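Local coordinates for protein predicted protease of the collagenase family (Methanopyrus kandleri, PDB 5D88) that probably acts as a peptidase of the U32 family, built on a TIM barrel that carries a bound zinc ion, at residues T105-A110 / T131-T136; V80-D85 / L113-V118. All blocks are in the same frame, centred on the assembly; numbering follows the deposited sequence.

How the interactions relate
From the N terminus, strand 79-83 supplies the first half of interaction 2, helix 98-113 the first half of interaction 1, the turn into strand 117-120 the second half of interaction 2, and the end of helix 123-132 with the following loop the second half of interaction 1. The two contacts therefore cross rather than nest. Interaction 2 closes a beta-alpha-beta unit by pairing its parallel strands; interaction 1 closes a helix-strand-helix loop by setting the residues just after helix 123-132 against helix 98-113. With centres about 9 Å apart they touch directly, T136 O probably hydrogen-bonded to V118 N and T105 packing on M84, so barrel wall and helical layer are tied together.

Interaction 1 of 2, residues T105-A110 / T131-T136; sequences TLDYLA and TEYDLT
In Y133, CG lies anti to the carbonyl carbon (chi1 -67°), which sends the ring across to helix 98-113, where L106 and D107, both also with CG beside the backbone N, receive it. The ring settles with one face over L106. CB of L106 approaches to 3.5 Å from CZ of Y133 and sits 30° off the ring normal, a CH-pi contact, while CD1 of L106 lies 3.7 Å from CE1 of Y133. The phenol end reaches the neighbouring residue: OH of Y133 donates to OD1 of D107 at 2.7 Å. That oxygen stands at the ring edge, near its plane, but is itself met from above the carboxylate, and the two planes are turned 61° apart. R103 NE, one turn back on the same helix, also bonds the phenol oxygen, which is thus gripped from two residues of one helix.

In a TIM barrel the helices alternate with the strands and lie side by side outside the sheet, and here helix 98-113 meets the end of its successor, helix 123-132, which Y133 leaves as the first residue with non-helical backbone angles. One turn on from L106, A110 meets another part of the ring. Its CB comes obliquely to the ring, 3.8 Å from CD2 of Y133, and also lies 3.9 Å from CD1 of L135. L135 thereby continues the apolar seam toward the sheet, where it touches V118, and L106 packs onward against V128 and L129 of the second helix, while D107 is itself a solvent-exposed residue.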
loop_
_atom_site.group_PDB
_atom_site.type_symbol
_atom_site.label_atom_id
_atom_site.label_comp_id
_atom_site.label_asym_id
_atom_site.label_seq_id
_atom_site.Cartn_x
_atom_site.Cartn_y
_atom_site.Cartn_z
ATOM N N THR A 105 -22.469 1.328 -6.205
ATOM C CA THR A 105 -21.709 0.112 -6.502
ATOM C C THR A 105 -22.142 -1.044 -5.603
ATOM O O THR A 105 -22.383 -2.160 -6.077
ATOM C CB THR A 105 -20.213 0.399 -6.354
ATOM O OG1 THR A 105 -19.818 1.342 -7.350
ATOM C CG2 THR A 105 -19.356 -0.872 -6.536
ATOM N N LEU A 106 -22.259 -0.796 -4.297
ATOM C CA LEU A 106 -22.655 -1.879 -3.410
ATOM C C LEU A 106 -24.088 -2.317 -3.678
ATOM O O LEU A 106 -24.388 -3.507 -3.576
ATOM C CB LEU A 106 -22.465 -1.464 -1.956
ATOM C CG LEU A 106 -21.022 -1.067 -1.643
ATOM C CD1 LEU A 106 -20.889 -0.646 -0.208
ATOM C CD2 LEU A 106 -20.066 -2.191 -1.952
ATOM N N ASP A 107 -24.982 -1.389 -4.047
ATOM C CA ASP A 107 -26.327 -1.791 -4.449
ATOM C C ASP A 107 -26.282 -2.718 -5.648
ATOM O O ASP A 107 -27.063 -3.673 -5.743
ATOM C CB ASP A 107 -27.177 -0.582 -4.813
ATOM C CG ASP A 107 -27.607 0.223 -3.625
ATOM O OD1 ASP A 107 -27.414 -0.196 -2.459
ATOM O OD2 ASP A 107 -28.174 1.302 -3.896
ATOM N N TYR A 108 -25.410 -2.420 -6.598
ATOM C CA TYR A 108 -25.261 -3.292 -7.748
ATOM C C TYR A 108 -24.874 -4.698 -7.304
ATOM O O TYR A 108 -25.492 -5.682 -7.708
ATOM C CB TYR A 108 -24.227 -2.701 -8.695
ATOM C CG TYR A 108 -23.797 -3.655 -9.762
ATOM C CD1 TYR A 108 -24.663 -4.011 -10.787
ATOM C CD2 TYR A 108 -22.533 -4.215 -9.739
ATOM C CE1 TYR A 108 -24.277 -4.896 -11.767
ATOM C CE2 TYR A 108 -22.126 -5.101 -10.724
ATOM C CZ TYR A 108 -23.007 -5.440 -11.730
ATOM O OH TYR A 108 -22.625 -6.324 -12.702
ATOM N N LEU A 109 -23.890 -4.804 -6.416
ATOM C CA LEU A 109 -23.471 -6.116 -5.930
ATOM C C LEU A 109 -24.590 -6.806 -5.166
ATOM O O LEU A 109 -24.860 -7.996 -5.378
ATOM C CB LEU A 109 -22.242 -5.962 -5.042
ATOM C CG LEU A 109 -21.018 -5.356 -5.717
ATOM C CD1 LEU A 109 -19.905 -5.267 -4.695
ATOM C CD2 LEU A 109 -20.578 -6.199 -6.901
ATOM N N ALA A 110 -25.249 -6.070 -4.262
ATOM C CA ALA A 110 -26.207 -6.671 -3.339
ATOM C C ALA A 110 -27.528 -7.007 -4.013
ATOM O O ALA A 110 -28.139 -8.036 -3.705
ATOM C CB ALA A 110 -26.461 -5.733 -2.146
ATOM N N THR A 131 -22.051 -2.047 7.944
ATOM C CA THR A 131 -23.081 -1.214 8.547
ATOM C C THR A 131 -24.374 -1.215 7.738
ATOM O O THR A 131 -25.463 -1.297 8.314
ATOM C CB THR A 131 -22.551 0.203 8.719
ATOM O OG1 THR A 131 -21.451 0.161 9.628
ATOM C CG2 THR A 131 -23.604 1.108 9.303
ATOM N N GLU A 132 -24.288 -1.103 6.414
ATOM C CA GLU A 132 -25.461 -0.801 5.597
ATOM C C GLU A 132 -26.017 -1.975 4.799
ATOM O O GLU A 132 -27.130 -1.855 4.254
ATOM C CB GLU A 132 -25.133 0.352 4.627
ATOM C CG GLU A 132 -24.610 1.629 5.314
ATOM C CD GLU A 132 -25.629 2.280 6.227
ATOM O OE1 GLU A 132 -26.764 1.795 6.297
ATOM O OE2 GLU A 132 -25.293 3.277 6.898
ATOM N N TYR A 133 -25.286 -3.085 4.695
ATOM C CA TYR A 133 -25.678 -4.220 3.874
ATOM C C TYR A 133 -25.723 -5.474 4.734
ATOM O O TYR A 133 -25.373 -5.458 5.918
ATOM C CB TYR A 133 -24.729 -4.379 2.666
ATOM C CG TYR A 133 -24.891 -3.218 1.717
ATOM C CD1 TYR A 133 -24.199 -2.040 1.932
ATOM C CD2 TYR A 133 -25.793 -3.268 0.656
ATOM C CE1 TYR A 133 -24.374 -0.940 1.110
ATOM C CE2 TYR A 133 -25.967 -2.180 -0.178
ATOM C CZ TYR A 133 -25.254 -1.012 0.062
ATOM O OH TYR A 133 -25.416 0.106 -0.725
ATOM N N ASP A 134 -26.189 -6.561 4.124
ATOM C CA ASP A 134 -26.319 -7.864 4.773
ATOM C C ASP A 134 -25.607 -8.922 3.942
ATOM O O ASP A 134 -26.149 -9.974 3.621
ATOM C CB ASP A 134 -27.784 -8.229 4.959
ATOM C CG ASP A 134 -27.975 -9.462 5.793
ATOM O OD1 ASP A 134 -27.096 -9.779 6.615
ATOM O OD2 ASP A 134 -29.024 -10.119 5.628
ATOM N N LEU A 135 -24.394 -8.606 3.543
ATOM C CA LEU A 135 -23.508 -9.471 2.776
ATOM C C LEU A 135 -22.377 -9.949 3.680
ATOM O O LEU A 135 -22.033 -9.286 4.667
ATOM C CB LEU A 135 -22.925 -8.704 1.580
ATOM C CG LEU A 135 -23.915 -8.101 0.599
ATOM C CD1 LEU A 135 -23.255 -7.174 -0.406
ATOM C CD2 LEU A 135 -24.615 -9.212 -0.110
ATOM N N THR A 136 -21.779 -11.090 3.327
ATOM C CA THR A 136 -20.555 -11.525 3.991
ATOM C C THR A 136 -19.430 -10.563 3.640
ATOM O O THR A 136 -19.153 -10.337 2.460
ATOM C CB THR A 136 -20.156 -12.944 3.560
ATOM O OG1 THR A 136 -21.246 -13.837 3.730
ATOM C CG2 THR A 136 -18.989 -13.450 4.394
#

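Interaction 2 of 2, residues V80-D85 / L113-V118; sequences VQALMD and LEVDGV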
loop_
_atom_site.group_PDB
_atom_site.type_symbol
_atom_site.label_atom_id
_atom_site.label_comp_id
_atom_site.label_asym_id
_atom_site.label_seq_id
_atom_site.Cartn_x
_atom_site.Cartn_y
_atom_site.Cartn_z
ATOM N N VAL A 80 -21.544 -17.185 -4.205
ATOM C CA VAL A 80 -20.828 -16.240 -5.057
ATOM C C VAL A 80 -20.356 -15.055 -4.233
ATOM O O VAL A 80 -21.163 -14.375 -3.587
ATOM C CB VAL A 80 -21.702 -15.745 -6.225
ATOM C CG1 VAL A 80 -20.962 -14.697 -7.041
ATOM C CG2 VAL A 80 -22.134 -16.929 -7.094
ATOM N N GLN A 81 -19.066 -14.760 -4.313
ATOM C CA GLN A 81 -18.540 -13.529 -3.754
ATOM C C GLN A 81 -17.897 -12.696 -4.850
ATOM O O GLN A 81 -17.228 -13.219 -5.745
ATOM C CB GLN A 81 -17.541 -13.808 -2.635
ATOM C CG GLN A 81 -18.195 -14.447 -1.423
ATOM C CD GLN A 81 -17.225 -14.850 -0.327
ATOM O OE1 GLN A 81 -16.013 -14.922 -0.530
ATOM N NE2 GLN A 81 -17.769 -15.140 0.847
ATOM N N ALA A 82 -18.164 -11.400 -4.796
ATOM C CA ALA A 82 -17.529 -10.430 -5.670
ATOM C C ALA A 82 -16.169 -10.062 -5.102
ATOM O O ALA A 82 -16.055 -9.734 -3.919
ATOM C CB ALA A 82 -18.398 -9.173 -5.779
ATOM N N LEU A 83 -15.151 -10.083 -5.952
ATOM C CA LEU A 83 -13.816 -9.609 -5.601
ATOM C C LEU A 83 -13.692 -8.162 -6.055
ATOM O O LEU A 83 -13.671 -7.873 -7.259
ATOM C CB LEU A 83 -12.742 -10.491 -6.236
ATOM C CG LEU A 83 -11.278 -10.147 -5.954
ATOM C CD1 LEU A 83 -10.949 -10.328 -4.460
ATOM C CD2 LEU A 83 -10.387 -11.021 -6.790
ATOM N N MET A 84 -13.612 -7.263 -5.081
ATOM C CA MET A 84 -13.538 -5.813 -5.296
ATOM C C MET A 84 -12.501 -5.284 -4.311
ATOM O O MET A 84 -12.778 -4.454 -3.452
ATOM C CB MET A 84 -14.897 -5.141 -5.091
ATOM C CG MET A 84 -14.926 -3.717 -5.600
ATOM S SD MET A 84 -16.562 -2.999 -5.462
ATOM C CE MET A 84 -16.696 -3.004 -3.710
ATOM N N ASP A 85 -11.271 -5.795 -4.419
ATOM C CA ASP A 85 -10.283 -5.618 -3.363
ATOM C C ASP A 85 -9.218 -4.593 -3.712
ATOM O O ASP A 85 -8.086 -4.706 -3.249
ATOM C CB ASP A 85 -9.645 -6.947 -2.972
ATOM C CG ASP A 85 -8.799 -7.569 -4.063
ATOM O OD1 ASP A 85 -8.858 -7.164 -5.221
ATOM O OD2 ASP A 85 -8.056 -8.506 -3.733
ATOM N N LEU A 113 -26.521 -8.051 -9.035
ATOM C CA LEU A 113 -25.814 -9.330 -9.116
ATOM C C LEU A 113 -26.306 -10.309 -8.060
ATOM O O LEU A 113 -26.297 -11.528 -8.285
ATOM C CB LEU A 113 -24.312 -9.139 -8.933
ATOM C CG LEU A 113 -23.452 -8.683 -10.076
ATOM C CD1 LEU A 113 -21.990 -8.758 -9.609
ATOM C CD2 LEU A 113 -23.666 -9.556 -11.297
ATOM N N GLU A 114 -26.703 -9.789 -6.899
ATOM C CA GLU A 114 -27.147 -10.592 -5.763
ATOM C C GLU A 114 -26.063 -11.559 -5.300
ATOM O O GLU A 114 -26.307 -12.751 -5.089
ATOM C CB GLU A 114 -28.435 -11.343 -6.089
ATOM C CG GLU A 114 -29.615 -10.435 -6.350
ATOM C CD GLU A 114 -30.864 -11.206 -6.678
ATOM O OE1 GLU A 114 -31.339 -11.965 -5.814
ATOM O OE2 GLU A 114 -31.362 -11.059 -7.809
ATOM N N VAL A 115 -24.850 -11.027 -5.115
ATOM C CA VAL A 115 -23.795 -11.844 -4.539
ATOM C C VAL A 115 -24.081 -12.097 -3.061
ATOM O O VAL A 115 -24.866 -11.397 -2.402
ATOM C CB VAL A 115 -22.401 -11.219 -4.732
ATOM C CG1 VAL A 115 -22.110 -11.008 -6.210
ATOM C CG2 VAL A 115 -22.239 -9.907 -3.944
ATOM N N ASP A 116 -23.460 -13.157 -2.551
ATOM C CA ASP A 116 -23.563 -13.532 -1.148
ATOM C C ASP A 116 -22.575 -12.791 -0.260
ATOM O O ASP A 116 -22.814 -12.668 0.952
ATOM C CB ASP A 116 -23.338 -15.035 -1.009
ATOM C CG ASP A 116 -24.349 -15.844 -1.807
ATOM O OD1 ASP A 116 -25.540 -15.804 -1.440
ATOM O OD2 ASP A 116 -23.960 -16.507 -2.801
ATOM N N GLY A 117 -21.471 -12.325 -0.827
ATOM C CA GLY A 117 -20.459 -11.625 -0.066
ATOM C C GLY A 117 -19.558 -10.842 -0.992
ATOM O O GLY A 117 -19.640 -10.941 -2.223
ATOM N N VAL A 118 -18.676 -10.064 -0.371
ATOM C CA VAL A 118 -17.760 -9.183 -1.089
ATOM C C VAL A 118 -16.397 -9.275 -0.427
ATOM O O VAL A 118 -16.291 -9.212 0.807
ATOM C CB VAL A 118 -18.234 -7.711 -1.125
ATOM C CG1 VAL A 118 -17.428 -6.950 -2.157
ATOM C CG2 VAL A 118 -19.710 -7.602 -1.443
#
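The backbone of V80 meets D116 through both its polar atoms. V80 N donates to OD2 of D116 at 2.9 Å, using the carboxylate's anti lone pair, and V80 O accepts from D116 N at 2.8 Å; a weak bond from G117 N reaches the same carbonyl. With CG of D116 anti to its own carbonyl carbon (chi1 -59°), the carboxylate comes round to that amide. One residue on, Q81 and G117 pair as parallel neighbours, and A82 N donates to G117 O at 3.0 Å, the donor tilted 25° from the carbonyl plane. Q81 CA adds a CA-H...O contact to this oxygen, and V118 CA makes another to A82 O, 3.3 Å apart. The side-chain oxygen of Q81 is taken by R187, a residue of strand 185-190.

Apolar contacts accompany the pairing: the side chains of V115 and V80 cross at about a right angle, with their CG1 atoms 4.0 Å apart, and CG1 of V115 also touches A82. On the far flank strand 43-47 bonds Q81 and L83, while helix 98-113 lies over A82 and M84, completing the beta-alpha-beta crossover between strands 79-83 and 117-120 of the barrel.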